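Local coordinates for RAP1B (Serratia marcescens, PDB 4AX2), which probably protects Serratia marcescens from one of its own toxins delivered by the type VI secretion system, acting as a resistance (immunity) protein, at residues E39-R44 against L112-S117. Numbering follows the deposited sequence.
Sequences ELALSR and LRLYHS. With EDO (1,2-ethanediol), chain F.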
loop_
_atom_site.group_PDB
_atom_site.type_symbol
_atom_site.label_atom_id
_atom_site.label_comp_id
_atom_site.label_asym_id
_atom_site.label_seq_id
_atom_site.Cartn_x
_atom_site.Cartn_y
_atom_site.Cartn_z
ATOM N N GLU A 39 6.161 0.930 -4.868
ATOM C CA GLU A 39 4.803 0.681 -5.349
ATOM C C GLU A 39 4.746 -0.655 -6.078
ATOM O O GLU A 39 3.776 -1.409 -5.932
ATOM C CB GLU A 39 4.314 1.768 -6.305
ATOM C CG GLU A 39 4.416 3.192 -5.787
ATOM C CD GLU A 39 3.630 3.432 -4.517
ATOM O OE1 GLU A 39 2.386 3.477 -4.618
ATOM O OE2 GLU A 39 4.255 3.652 -3.463
ATOM N N LEU A 40 5.766 -0.938 -6.891
ATOM C CA LEU A 40 5.819 -2.214 -7.599
ATOM C C LEU A 40 5.891 -3.359 -6.584
ATOM O O LEU A 40 5.139 -4.341 -6.676
ATOM C CB LEU A 40 7.034 -2.264 -8.540
ATOM C CG LEU A 40 7.270 -3.540 -9.350
ATOM C CD1 LEU A 40 8.107 -3.214 -10.583
ATOM C CD2 LEU A 40 7.957 -4.631 -8.527
ATOM N N ALA A 41 6.789 -3.213 -5.613
ATOM C CA ALA A 41 6.991 -4.249 -4.599
ATOM C C ALA A 41 5.724 -4.526 -3.790
ATOM O O ALA A 41 5.366 -5.680 -3.589
ATOM C CB ALA A 41 8.154 -3.886 -3.669
ATOM N N LEU A 42 5.059 -3.473 -3.339
ATOM C CA LEU A 42 3.791 -3.610 -2.600
ATOM C C LEU A 42 2.729 -4.316 -3.457
ATOM O O LEU A 42 2.096 -5.279 -3.017
ATOM C CB LEU A 42 3.316 -2.213 -2.172
ATOM C CG LEU A 42 1.942 -2.139 -1.484
ATOM C CD1 LEU A 42 1.839 -3.104 -0.301
ATOM C CD2 LEU A 42 1.654 -0.719 -1.043
ATOM N N SER A 43 2.539 -3.836 -4.687
ATOM C CA SER A 43 1.516 -4.392 -5.567
ATOM C C SER A 43 1.766 -5.876 -5.834
ATOM O O SER A 43 0.849 -6.685 -5.794
ATOM C CB SER A 43 1.450 -3.619 -6.899
ATOM O OG SER A 43 1.156 -2.248 -6.698
ATOM N N ARG A 44 3.012 -6.236 -6.099
ATOM C CA ARG A 44 3.340 -7.644 -6.334
ATOM C C ARG A 44 3.216 -8.503 -5.078
ATOM O O ARG A 44 2.766 -9.627 -5.143
ATOM C CB ARG A 44 4.730 -7.777 -6.961
ATOM C CG ARG A 44 5.046 -9.213 -7.351
ATOM C CD ARG A 44 6.315 -9.325 -8.151
ATOM N NE ARG A 44 6.221 -8.643 -9.434
ATOM C CZ ARG A 44 7.269 -8.197 -10.119
ATOM N NH1 ARG A 44 8.514 -8.363 -9.654
ATOM N NH2 ARG A 44 7.074 -7.612 -11.291
ATOM N N LEU A 112 2.452 -4.523 3.920
ATOM C CA LEU A 112 2.679 -3.172 4.423
ATOM C C LEU A 112 4.033 -3.078 5.160
ATOM O O LEU A 112 4.754 -2.087 5.020
ATOM C CB LEU A 112 1.519 -2.730 5.308
ATOM C CG LEU A 112 0.167 -2.603 4.623
ATOM C CD1 LEU A 112 -0.880 -2.263 5.686
ATOM C CD2 LEU A 112 0.212 -1.506 3.550
ATOM N N ARG A 113 4.396 -4.121 5.908
ATOM C CA ARG A 113 5.682 -4.128 6.635
ATOM C C ARG A 113 6.827 -4.071 5.633
ATOM O O ARG A 113 7.769 -3.296 5.774
ATOM C CB ARG A 113 5.809 -5.364 7.529
ATOM C CG ARG A 113 6.999 -5.310 8.470
ATOM C CD ARG A 113 7.104 -6.551 9.372
ATOM N NE ARG A 113 5.890 -6.776 10.157
ATOM C CZ ARG A 113 4.981 -7.731 9.938
ATOM N NH1 ARG A 113 5.126 -8.608 8.969
ATOM N NH2 ARG A 113 3.891 -7.799 10.710
ATOM N N LEU A 114 6.747 -4.921 4.623
ATOM C CA LEU A 114 7.673 -4.865 3.480
ATOM C C LEU A 114 7.780 -3.461 2.912
ATOM O O LEU A 114 8.874 -2.917 2.768
ATOM C CB LEU A 114 7.188 -5.793 2.369
ATOM C CG LEU A 114 7.878 -5.618 0.996
ATOM C CD1 LEU A 114 9.313 -6.098 1.091
ATOM C CD2 LEU A 114 7.133 -6.384 -0.074
ATOM N N TYR A 115 6.630 -2.883 2.585
ATOM C CA TYR A 115 6.561 -1.589 1.903
ATOM C C TYR A 115 7.276 -0.494 2.682
ATOM O O TYR A 115 7.852 0.391 2.083
ATOM C CB TYR A 115 5.091 -1.225 1.678
ATOM C CG TYR A 115 4.819 0.093 1.019
ATOM C CD1 TYR A 115 5.152 0.321 -0.312
ATOM C CD2 TYR A 115 4.162 1.101 1.712
ATOM C CE1 TYR A 115 4.861 1.517 -0.932
ATOM C CE2 TYR A 115 3.868 2.299 1.109
ATOM C CZ TYR A 115 4.227 2.507 -0.219
ATOM O OH TYR A 115 3.925 3.708 -0.809
ATOM N N HIS A 116 7.184 -0.530 4.008
ATOM C CA HIS A 116 7.860 0.463 4.870
ATOM C C HIS A 116 9.239 0.065 5.375
ATOM O O HIS A 116 9.862 0.814 6.148
ATOM C CB HIS A 116 6.953 0.797 6.056
ATOM C CG HIS A 116 5.623 1.405 5.652
ATOM N ND1 HIS A 116 5.523 2.635 5.112
ATOM C CD2 HIS A 116 4.320 0.897 5.719
ATOM C CE1 HIS A 116 4.217 2.907 4.846
ATOM N NE2 HIS A 116 3.490 1.844 5.226
ATOM N N SER A 117 9.737 -1.105 4.979
ATOM C CA SER A 117 10.983 -1.629 5.534
ATOM C C SER A 117 12.202 -0.843 5.097
ATOM O O SER A 117 12.289 -0.370 3.958
ATOM C CB SER A 117 11.181 -3.128 5.206
ATOM O OG SER A 117 11.348 -3.340 3.812
HETATM C C1 EDO F . 6.611 6.349 4.061
HETATM O O1 EDO F . 5.354 5.696 3.932
HETATM C C2 EDO F . 7.687 5.416 3.529
HETATM O O2 EDO F . 7.668 4.188 4.263
#
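Leu42 and Tyr115 bring two nearly antiparallel helices together: the segment axes of 39-44 and 112-116 approach to 9.2 Å at 167°, and the CA atoms of these two residues lie 5.7 Å apart. Tyr115 and Leu42 carry most of the contact. With the CG of Tyr115 anti to its backbone N, the ring lies along helix 33-49, and Leu42 covers one face. The methyl CD2 of Leu42 sits 3.8 Å from the ring centroid of Tyr115, only 13° off the normal, a CH-pi contact, while CB of Leu42 comes within 3.6 Å of CD1 of Tyr115. At the far end of the ring the Tyr115 hydroxyl donates to Glu39 OE2, which accepts on its syn lone pair, OH to OE2 2.7 Å. The Glu39 chain starts away from the partner helix and bends back at chi2, which delivers the carboxylate to the ring edge with its plane turned 71° from the ring. Gln35 also donates to OE2, and OE1 accepts a hydrogen bond from His116 of the second subunit. Further along, CD2 of Leu114 packs 4.5 Å from CB of Ala41, and Leu114 also touches Leu85, Ile86 and Tyr89 of helix 75-89. Both helix segments lie in the part of this all-helical protein assigned to the type VI secretion amidase immunity family, and the disulfide Cys45-Cys111 ties the two helices together just beyond this contact. The buried carboxylate, one oxygen held within its own chain, the other by the second subunit, links the packing of this helix pair directly to the dimer interface.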